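Local coordinates for variant surface glycoprotein MITat 1.13 (Trypanosoma brucei, PDB 6Z8H) that probably forms the dense surface coat of the parasite, whose antigenically distinct versions let the trypanosome evade the immune response of its host, at residues A[64-67]-A[68-72]; A[78-81]-A[82-86]; A[297-300]-A[301-304]; A[338-341]-A[342-346]. All blocks are in the same frame, centred on the assembly; numbering follows the deposited sequence.

Contact 1 (A[64-67]-A[68-72])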
loop_
_atom_site.group_PDB
_atom_site.type_symbol
_atom_site.label_atom_id
_atom_site.label_comp_id
_atom_site.label_asym_id
_atom_site.label_seq_id
_atom_site.Cartn_x
_atom_site.Cartn_y
_atom_site.Cartn_z
ATOM N N GLU A 64 18.594 -9.463 -12.125
ATOM C CA GLU A 64 19.227 -10.769 -12.293
ATOM C C GLU A 64 19.886 -10.890 -13.666
ATOM O O GLU A 64 21.013 -11.389 -13.790
ATOM C CB GLU A 64 18.197 -11.884 -12.139
ATOM C CG GLU A 64 18.752 -13.281 -12.284
ATOM C CD GLU A 64 17.737 -14.363 -11.977
ATOM O OE1 GLU A 64 17.359 -14.511 -10.796
ATOM O OE2 GLU A 64 17.302 -15.058 -12.923
ATOM N N ALA A 65 19.209 -10.417 -14.711
ATOM C CA ALA A 65 19.768 -10.530 -16.048
ATOM C C ALA A 65 21.060 -9.744 -16.154
ATOM O O ALA A 65 22.027 -10.212 -16.769
ATOM C CB ALA A 65 18.764 -10.033 -17.083
ATOM N N TYR A 66 21.092 -8.531 -15.608
ATOM C CA TYR A 66 22.294 -7.714 -15.715
ATOM C C TYR A 66 23.441 -8.353 -14.962
ATOM O O TYR A 66 24.574 -8.345 -15.433
ATOM C CB TYR A 66 22.024 -6.307 -15.177
ATOM C CG TYR A 66 23.200 -5.389 -15.311
ATOM C CD1 TYR A 66 23.632 -4.953 -16.547
ATOM C CD2 TYR A 66 23.899 -4.984 -14.199
ATOM C CE1 TYR A 66 24.733 -4.128 -16.672
ATOM C CE2 TYR A 66 24.980 -4.138 -14.297
ATOM C CZ TYR A 66 25.410 -3.727 -15.545
ATOM O OH TYR A 66 26.501 -2.896 -15.616
ATOM N N SER A 67 23.179 -8.879 -13.775
ATOM C CA SER A 67 24.243 -9.565 -13.056
ATOM C C SER A 67 24.763 -10.763 -13.827
ATOM O O SER A 67 25.972 -11.010 -13.844
ATOM C CB SER A 67 23.757 -9.963 -11.672
ATOM O OG SER A 67 23.663 -8.800 -10.889
ATOM N N LYS A 68 23.847 -11.475 -14.487
ATOM C CA LYS A 68 24.153 -12.668 -15.317
ATOM C C LYS A 68 25.063 -12.243 -16.477
ATOM O O LYS A 68 25.987 -13.011 -16.805
ATOM C CB LYS A 68 22.859 -13.306 -15.833
ATOM C CG LYS A 68 22.265 -14.381 -14.933
ATOM C CD LYS A 68 21.480 -15.437 -15.682
ATOM C CE LYS A 68 20.074 -15.616 -15.153
ATOM N NZ LYS A 68 19.302 -16.587 -15.964
ATOM N N LEU A 69 24.810 -11.068 -17.065
ATOM C CA LEU A 69 25.584 -10.556 -18.199
ATOM C C LEU A 69 26.986 -10.161 -17.749
ATOM O O LEU A 69 27.970 -10.465 -18.423
ATOM C CB LEU A 69 24.898 -9.354 -18.844
ATOM C CG LEU A 69 23.646 -9.613 -19.686
ATOM C CD1 LEU A 69 23.016 -8.307 -20.095
ATOM C CD2 LEU A 69 24.059 -10.419 -20.905
ATOM N N VAL A 70 27.102 -9.439 -16.629
ATOM C CA VAL A 70 28.428 -9.012 -16.179
ATOM C C VAL A 70 29.283 -10.224 -15.853
ATOM O O VAL A 70 30.458 -10.311 -16.249
ATOM C CB VAL A 70 28.316 -8.046 -14.989
ATOM C CG1 VAL A 70 29.686 -7.751 -14.409
ATOM C CG2 VAL A 70 27.622 -6.779 -15.403
ATOM N N THR A 71 28.714 -11.167 -15.106
ATOM C CA THR A 71 29.460 -12.348 -14.701
ATOM C C THR A 71 29.894 -13.157 -15.911
ATOM O O THR A 71 31.053 -13.554 -16.026
ATOM C CB THR A 71 28.604 -13.198 -13.764
ATOM O OG1 THR A 71 28.132 -12.411 -12.648
ATOM C CG2 THR A 71 29.364 -14.400 -13.255
ATOM N N ALA A 72 28.984 -13.385 -16.847
ATOM C CA ALA A 72 29.331 -14.136 -18.048
ATOM C C ALA A 72 30.354 -13.395 -18.900
ATOM O O ALA A 72 31.237 -14.019 -19.491
ATOM C CB ALA A 72 28.047 -14.411 -18.844
#

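Contact 2 (A[78-81]-A[82-86])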
loop_
_atom_site.group_PDB
_atom_site.type_symbol
_atom_site.label_atom_id
_atom_site.label_comp_id
_atom_site.label_asym_id
_atom_site.label_seq_id
_atom_site.Cartn_x
_atom_site.Cartn_y
_atom_site.Cartn_z
ATOM N N PRO A 78 36.558 -15.640 -25.501
ATOM C CA PRO A 78 36.370 -14.427 -26.316
ATOM C C PRO A 78 35.265 -14.506 -27.359
ATOM O O PRO A 78 34.600 -13.496 -27.596
ATOM C CB PRO A 78 37.747 -14.234 -26.972
ATOM C CG PRO A 78 38.689 -14.783 -25.968
ATOM C CD PRO A 78 37.981 -15.971 -25.333
ATOM N N THR A 79 35.105 -15.642 -28.048
ATOM C CA THR A 79 34.042 -15.735 -29.040
ATOM C C THR A 79 32.685 -15.477 -28.405
ATOM O O THR A 79 31.807 -14.885 -29.045
ATOM C CB THR A 79 34.060 -17.093 -29.747
ATOM O OG1 THR A 79 33.989 -18.150 -28.781
ATOM C CG2 THR A 79 35.314 -17.228 -30.589
ATOM N N MET A 80 32.493 -15.912 -27.148
ATOM C CA MET A 80 31.230 -15.673 -26.454
ATOM C C MET A 80 31.213 -14.283 -25.837
ATOM O O MET A 80 30.184 -13.593 -25.867
ATOM C CB MET A 80 31.008 -16.738 -25.378
ATOM C CG MET A 80 30.129 -17.920 -25.809
ATOM S SD MET A 80 28.491 -17.501 -26.459
ATOM C CE MET A 80 27.777 -16.600 -25.120
ATOM N N GLN A 81 32.350 -13.846 -25.289
ATOM C CA GLN A 81 32.399 -12.506 -24.728
ATOM C C GLN A 81 32.004 -11.464 -25.760
ATOM O O GLN A 81 31.340 -10.474 -25.430
ATOM C CB GLN A 81 33.795 -12.178 -24.232
ATOM C CG GLN A 81 34.280 -12.925 -23.047
ATOM C CD GLN A 81 35.711 -12.538 -22.703
ATOM O OE1 GLN A 81 36.630 -12.787 -23.486
ATOM N NE2 GLN A 81 35.902 -11.900 -21.567
ATOM N N ARG A 82 32.431 -11.648 -27.006
ATOM C CA ARG A 82 32.097 -10.658 -28.012
ATOM C C ARG A 82 30.593 -10.603 -28.269
ATOM O O ARG A 82 30.100 -9.545 -28.664
ATOM C CB ARG A 82 32.858 -10.961 -29.302
ATOM C CG ARG A 82 34.355 -10.704 -29.188
ATOM C CD ARG A 82 35.037 -11.123 -30.456
ATOM N NE ARG A 82 36.485 -11.007 -30.398
ATOM C CZ ARG A 82 37.151 -9.876 -30.592
ATOM N NH1 ARG A 82 36.501 -8.742 -30.821
ATOM N NH2 ARG A 82 38.467 -9.870 -30.544
ATOM N N LYS A 83 29.872 -11.718 -28.101
ATOM C CA LYS A 83 28.406 -11.729 -28.203
ATOM C C LYS A 83 27.740 -11.085 -26.986
ATOM O O LYS A 83 26.630 -10.586 -27.094
ATOM C CB LYS A 83 27.918 -13.176 -28.368
ATOM C CG LYS A 83 28.479 -13.885 -29.641
ATOM C CD LYS A 83 28.128 -15.366 -29.704
ATOM C CE LYS A 83 28.456 -15.961 -31.059
ATOM N NZ LYS A 83 28.017 -17.390 -31.143
ATOM N N ILE A 84 28.413 -11.017 -25.845
ATOM C CA ILE A 84 27.824 -10.454 -24.630
ATOM C C ILE A 84 28.086 -8.955 -24.504
ATOM O O ILE A 84 27.220 -8.210 -24.027
ATOM C CB ILE A 84 28.371 -11.215 -23.413
ATOM C CG1 ILE A 84 28.058 -12.703 -23.525
ATOM C CG2 ILE A 84 27.856 -10.608 -22.131
ATOM C CD1 ILE A 84 28.692 -13.528 -22.481
ATOM N N LEU A 85 29.271 -8.489 -24.919
ATOM C CA LEU A 85 29.587 -7.074 -24.748
ATOM C C LEU A 85 28.536 -6.113 -25.293
ATOM O O LEU A 85 28.260 -5.107 -24.620
ATOM C CB LEU A 85 30.983 -6.772 -25.294
ATOM C CG LEU A 85 32.130 -7.511 -24.629
ATOM C CD1 LEU A 85 33.474 -6.969 -25.158
ATOM C CD2 LEU A 85 32.105 -7.429 -23.130
ATOM N N PRO A 86 27.932 -6.327 -26.467
ATOM C CA PRO A 86 26.930 -5.363 -26.954
ATOM C C PRO A 86 25.663 -5.311 -26.118
ATOM O O PRO A 86 24.861 -4.396 -26.317
ATOM C CB PRO A 86 26.615 -5.854 -28.379
ATOM C CG PRO A 86 27.870 -6.613 -28.782
ATOM C CD PRO A 86 28.317 -7.293 -27.514
#

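Contact 3 (A[297-300]-A[301-304])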
loop_
_atom_site.group_PDB
_atom_site.type_symbol
_atom_site.label_atom_id
_atom_site.label_comp_id
_atom_site.label_asym_id
_atom_site.label_seq_id
_atom_site.Cartn_x
_atom_site.Cartn_y
_atom_site.Cartn_z
ATOM N N LYS A 297 24.258 -1.202 -31.045
ATOM C CA LYS A 297 24.760 -1.190 -32.412
ATOM C C LYS A 297 26.233 -0.813 -32.447
ATOM O O LYS A 297 27.008 -1.379 -33.225
ATOM C CB LYS A 297 23.943 -0.220 -33.247
ATOM C CG LYS A 297 22.451 -0.526 -33.257
ATOM C CD LYS A 297 21.682 0.548 -33.986
ATOM C CE LYS A 297 20.258 0.668 -33.508
ATOM N NZ LYS A 297 19.663 1.969 -33.925
ATOM N N LEU A 298 26.636 0.169 -31.641
ATOM C CA LEU A 298 28.046 0.552 -31.612
ATOM C C LEU A 298 28.952 -0.575 -31.117
ATOM O O LEU A 298 30.035 -0.783 -31.666
ATOM C CB LEU A 298 28.251 1.817 -30.791
ATOM C CG LEU A 298 29.684 2.290 -30.588
ATOM C CD1 LEU A 298 30.303 2.579 -31.953
ATOM C CD2 LEU A 298 29.681 3.512 -29.701
ATOM N N MET A 299 28.603 -1.229 -30.014
ATOM C CA MET A 299 29.412 -2.340 -29.523
ATOM C C MET A 299 29.381 -3.555 -30.448
ATOM O O MET A 299 30.345 -4.324 -30.450
ATOM C CB MET A 299 29.058 -2.642 -28.060
ATOM C CG MET A 299 29.958 -3.629 -27.361
ATOM S SD MET A 299 31.715 -3.220 -27.406
ATOM C CE MET A 299 31.829 -1.795 -26.344
ATOM N N VAL A 300 28.334 -3.738 -31.256
ATOM C CA VAL A 300 28.440 -4.728 -32.329
ATOM C C VAL A 300 29.617 -4.407 -33.246
ATOM O O VAL A 300 30.402 -5.293 -33.611
ATOM C CB VAL A 300 27.121 -4.832 -33.115
ATOM C CG1 VAL A 300 27.352 -5.634 -34.369
ATOM C CG2 VAL A 300 26.043 -5.472 -32.250
ATOM N N ILE A 301 29.767 -3.134 -33.618
ATOM C CA ILE A 301 30.881 -2.726 -34.477
ATOM C C ILE A 301 32.207 -2.942 -33.763
ATOM O O ILE A 301 33.170 -3.468 -34.332
ATOM C CB ILE A 301 30.704 -1.254 -34.879
ATOM C CG1 ILE A 301 29.405 -1.069 -35.669
ATOM C CG2 ILE A 301 31.915 -0.790 -35.713
ATOM C CD1 ILE A 301 29.075 0.374 -35.993
ATOM N N LYS A 302 32.286 -2.516 -32.506
ATOM C CA LYS A 302 33.555 -2.569 -31.795
ATOM C C LYS A 302 33.992 -4.005 -31.544
ATOM O O LYS A 302 35.176 -4.336 -31.693
ATOM C CB LYS A 302 33.427 -1.819 -30.456
ATOM C CG LYS A 302 33.260 -0.299 -30.589
ATOM C CD LYS A 302 32.650 0.376 -29.400
ATOM C CE LYS A 302 33.585 0.771 -28.385
ATOM N NZ LYS A 302 34.701 1.645 -28.867
ATOM N N ALA A 303 33.059 -4.864 -31.127
ATOM C CA ALA A 303 33.381 -6.190 -30.620
ATOM C C ALA A 303 33.204 -7.288 -31.653
ATOM O O ALA A 303 33.887 -8.310 -31.564
ATOM C CB ALA A 303 32.508 -6.512 -29.394
ATOM N N LEU A 304 32.276 -7.130 -32.605
ATOM C CA LEU A 304 31.984 -8.179 -33.571
ATOM C C LEU A 304 32.455 -7.873 -34.984
ATOM O O LEU A 304 32.481 -8.792 -35.805
ATOM C CB LEU A 304 30.487 -8.505 -33.581
ATOM C CG LEU A 304 29.970 -9.176 -32.306
ATOM C CD1 LEU A 304 28.432 -9.238 -32.277
ATOM C CD2 LEU A 304 30.548 -10.572 -32.156
#

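Contact 4 (A[338-341]-A[342-346])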
loop_
_atom_site.group_PDB
_atom_site.type_symbol
_atom_site.label_atom_id
_atom_site.label_comp_id
_atom_site.label_asym_id
_atom_site.label_seq_id
_atom_site.Cartn_x
_atom_site.Cartn_y
_atom_site.Cartn_z
ATOM N N THR A 338 16.587 -18.449 -27.264
ATOM C CA THR A 338 16.752 -19.887 -27.418
ATOM C C THR A 338 18.215 -20.307 -27.438
ATOM O O THR A 338 18.505 -21.470 -27.141
ATOM C CB THR A 338 16.050 -20.371 -28.687
ATOM O OG1 THR A 338 16.524 -19.623 -29.817
ATOM C CG2 THR A 338 14.548 -20.213 -28.559
ATOM N N LYS A 339 19.139 -19.399 -27.765
ATOM C CA LYS A 339 20.557 -19.745 -27.843
ATOM C C LYS A 339 21.411 -18.780 -27.015
ATOM O O LYS A 339 22.167 -19.207 -26.133
ATOM C CB LYS A 339 21.037 -19.784 -29.303
ATOM C CG LYS A 339 20.309 -20.805 -30.152
ATOM C CD LYS A 339 20.873 -22.215 -29.994
ATOM C CE LYS A 339 21.061 -22.873 -31.366
ATOM N NZ LYS A 339 21.401 -24.327 -31.287
ATOM N N THR A 340 21.280 -17.468 -27.244
ATOM C CA THR A 340 22.224 -16.546 -26.612
ATOM C C THR A 340 22.111 -16.606 -25.094
ATOM O O THR A 340 23.111 -16.728 -24.392
ATOM C CB THR A 340 22.014 -15.105 -27.083
ATOM O OG1 THR A 340 21.810 -15.076 -28.494
ATOM C CG2 THR A 340 23.228 -14.251 -26.742
ATOM N N TRP A 341 20.899 -16.484 -24.567
ATOM C CA TRP A 341 20.740 -16.523 -23.119
ATOM C C TRP A 341 20.972 -17.916 -22.552
ATOM O O TRP A 341 21.392 -18.051 -21.395
ATOM C CB TRP A 341 19.376 -15.954 -22.707
ATOM C CG TRP A 341 19.477 -14.485 -22.445
ATOM C CD1 TRP A 341 19.119 -13.470 -23.279
ATOM C CD2 TRP A 341 20.057 -13.871 -21.292
ATOM N NE1 TRP A 341 19.428 -12.256 -22.703
ATOM C CE2 TRP A 341 19.987 -12.476 -21.472
ATOM C CE3 TRP A 341 20.607 -14.366 -20.115
ATOM C CZ2 TRP A 341 20.465 -11.572 -20.516
ATOM C CZ3 TRP A 341 21.074 -13.470 -19.172
ATOM C CH2 TRP A 341 20.979 -12.091 -19.367
ATOM N N LYS A 342 20.733 -18.939 -23.343
ATOM C CA LYS A 342 21.061 -20.301 -22.921
ATOM C C LYS A 342 22.590 -20.383 -22.800
ATOM O O LYS A 342 23.030 -20.924 -21.829
ATOM C CB LYS A 342 20.442 -21.325 -23.874
ATOM C CG LYS A 342 18.983 -21.628 -23.581
ATOM C CD LYS A 342 18.771 -22.114 -22.159
ATOM C CE LYS A 342 17.411 -22.720 -21.899
ATOM N NZ LYS A 342 17.101 -22.804 -20.451
ATOM N N ASP A 343 23.351 -19.890 -23.779
ATOM C CA ASP A 343 24.804 -19.948 -23.710
ATOM C C ASP A 343 25.330 -19.106 -22.548
ATOM O O ASP A 343 26.316 -19.476 -21.897
ATOM C CB ASP A 343 25.396 -19.481 -25.038
ATOM C CG ASP A 343 25.127 -20.451 -26.169
ATOM O OD1 ASP A 343 24.664 -21.582 -25.894
ATOM O OD2 ASP A 343 25.365 -20.078 -27.334
ATOM N N ILE A 344 24.704 -17.952 -22.291
ATOM C CA ILE A 344 25.103 -17.131 -21.148
ATOM C C ILE A 344 24.970 -17.925 -19.855
ATOM O O ILE A 344 25.880 -17.948 -19.019
ATOM C CB ILE A 344 24.279 -15.830 -21.099
ATOM C CG1 ILE A 344 24.704 -14.883 -22.222
ATOM C CG2 ILE A 344 24.426 -15.134 -19.747
ATOM C CD1 ILE A 344 23.762 -13.703 -22.407
ATOM N N GLY A 345 23.835 -18.600 -19.683
ATOM C CA GLY A 345 23.585 -19.372 -18.480
ATOM C C GLY A 345 24.465 -20.594 -18.310
ATOM O O GLY A 345 24.647 -21.058 -17.182
ATOM N N SER A 346 25.006 -21.127 -19.396
ATOM C CA SER A 346 25.883 -22.289 -19.348
ATOM C C SER A 346 27.345 -21.907 -19.140
ATOM O O SER A 346 28.211 -22.785 -19.071
ATOM C CB SER A 346 25.763 -23.091 -20.647
ATOM O OG SER A 346 26.350 -22.390 -21.722
#

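Contact 1 (A[64-67]-A[68-72])
Y66 and V70 meet one turn apart near the C-terminal end of helix 34-75, the first of the two long antiparallel helices that form the stalk of this variant surface glycoprotein. Their meeting is the tight side of the contact. V70 CG2 lies 3.8 Å from Y66 CZ and approaches one face of the ring from above, displaced toward its hydroxyl-bearing rim, a CH-pi contact 20° off the ring normal. The ring reaches this methyl because Y66 CG is anti to the backbone N (chi1 -177°). A flat aromatic and a slim branched residue suit the dimer interface here: V70 packs on V70 of the second subunit, and Y66 on G372 of that subunit.

The partly exposed flank is looser. E64 and K68 run side by side in the same direction, yet their salt bridge is long, 3.9 Å from E64 OE2 to K68 NZ, and the carboxylate comes nearer to K68 CE, at 3.6 Å. Flexible charged chains of this kind can lie along a helix while their aliphatic parts cover it; K68 also packs on W341, and E64 on W371.

A third flank is polar, and T71 there is buried. S67 O accepts the helical N-H of T71 and, from the opposite face of its carbonyl plane, the T71 hydroxyl, with OG1 2.8 Å from that S67 O.

Contact 2 (A[78-81]-A[82-86])
M80 folds back over its own helix, crossing the side chains of K83 and I84 in the first turns of helix 78-129, the second long helix of the coiled-coil hairpin that forms the VSG stalk. Although the M80 side chain sets out away from the next turn, bends at chi2 and chi3 (-55° and -58°) return its thioether: SD comes to 3.9 Å from K83 CD, and CE to 4.2 Å from I84 CD1. An unbranched, flexible methionine suits this place because it can touch the aliphatic part of a lysine and a buried isoleucine together. The extended K83 chain passes M80 with its methylenes, its ammonium lying beyond. I84, beta-branched and buried, faces helix 34-75, packing on L69 and A72.

R82 leaves on another side. Its chain is straight from CG to NE and starts beside the P78 carbonyl, with R82 CG 3.2 Å from P78 O; its guanidinium travels on to A303, whose carbonyl takes the bond from NH1. Q81 likewise uses its amide beyond the segment, NE2 bonding A73 O across the hairpin bend. P78 fits the helix start, where a residue without an N-H costs no helical bond, whereas P86 kinks the helix for the same lack.

Ahead of that kink Q81 O has two donors: L85 N lies nearly along the C=O axis at 2.9 Å, while I84 N stands above the carbonyl plane, 3.0 Å from Q81 O.

Contact 3 (A[297-300]-A[301-304])
L298 O and K302 N are joined by one of four successive i to i+4 bonds that run through 297-304 in the short alpha-helix 294-304, which packs against the stalk helix 78-129. The bonds are uneven: I301 N stands 3.3 Å from K297 O, whereas L304 N is only 2.8 Å from V300 O.

Among the side chains, K302 runs between L298 and M299. K302 CD rests 3.7 Å from L298 CG; the bend at chi3 (87°) then turns K302 CE to 3.7 Å from M299 CE, and chi4 (55°) sends NZ on to its partners. A lysine suits this buried position because four methylenes can pack among apolar neighbours while the ammonium is satisfied elsewhere: NZ makes a salt bridge with E311 and bonds the carbonyls of P308 and A310.

M299 is bent as well, and its other neighbours are L85 and P86 of helix 78-129 and A376 of the second subunit. V300 and L304, apolar and one turn apart, pack on helix 318-329. Beside M299 the small methyl of A303 leaves room for sulfur, with A303 CB 3.9 Å from M299 SD.

Contact 4 (A[338-341]-A[342-346])
W341 and I344 are brought together by their side-chain torsions. The first torsion of W341 is unusual, chi1 -91°, and with chi2 at 100° it lays the indole along the next turn; chi1 of I344 (-72°) sets CG1 beside its own backbone N, and an extended second torsion carries CD1 over the ring. The methyl CD1 stands over the middle of the six-membered ring, 3.9 Å from the centroid and near the normal, a CH-pi contact. The second branch, CG2, comes in at the benzo end, 3.8 Å from W341 CZ3. A beta-branched isoleucine suits this place because its two arms can touch the indole at separate points, and tryptophan offers a broad surface to receive them.

The pair belongs to helix 336-345, a short helix laid against the stalk helix 34-75: W341 rests on A65, K68 and L69, and I344 on L69. Y336 meets the indole edge-to-face from the preceding turn. The exposed side carries K339, K342 and D343; there D343 N donates to K339 O at 2.7 Å, nearly in line with its carbonyl, next to a wider pi-type turn at 338-340. K342 CG, set beside its own backbone N, lies 3.6 Å from T338 O, and a bend at chi2 then carries the chain off.

G345 N bonds W341 O in the closing turn. Here the S346 hydroxyl turns back on the chain, OG donating to D343 O at 2.9 Å, and the hydroxyl of T347 bonds the carbonyls of D343 and I344.

Overall arrangement
Each contact joins consecutive residues of one helix, so none closes a long loop; the four follow one another in series without nesting or crossing. Contact 1 comes near the end of helix 34-75, and after the hairpin bend contact 2 opens helix 78-129, the two touching with centres 13 Å apart. Much later in the chain, contact 3 lies against contact 2, its centre about 10 Å away. Contact 4 then packs on both stalk helices, reaching the second through M80 against D343. Contacts 3 and 4 do not touch each other. Together they tie two shorter helices to one end of the stalk, and contacts 1, 2 and 3 also meet the second subunit.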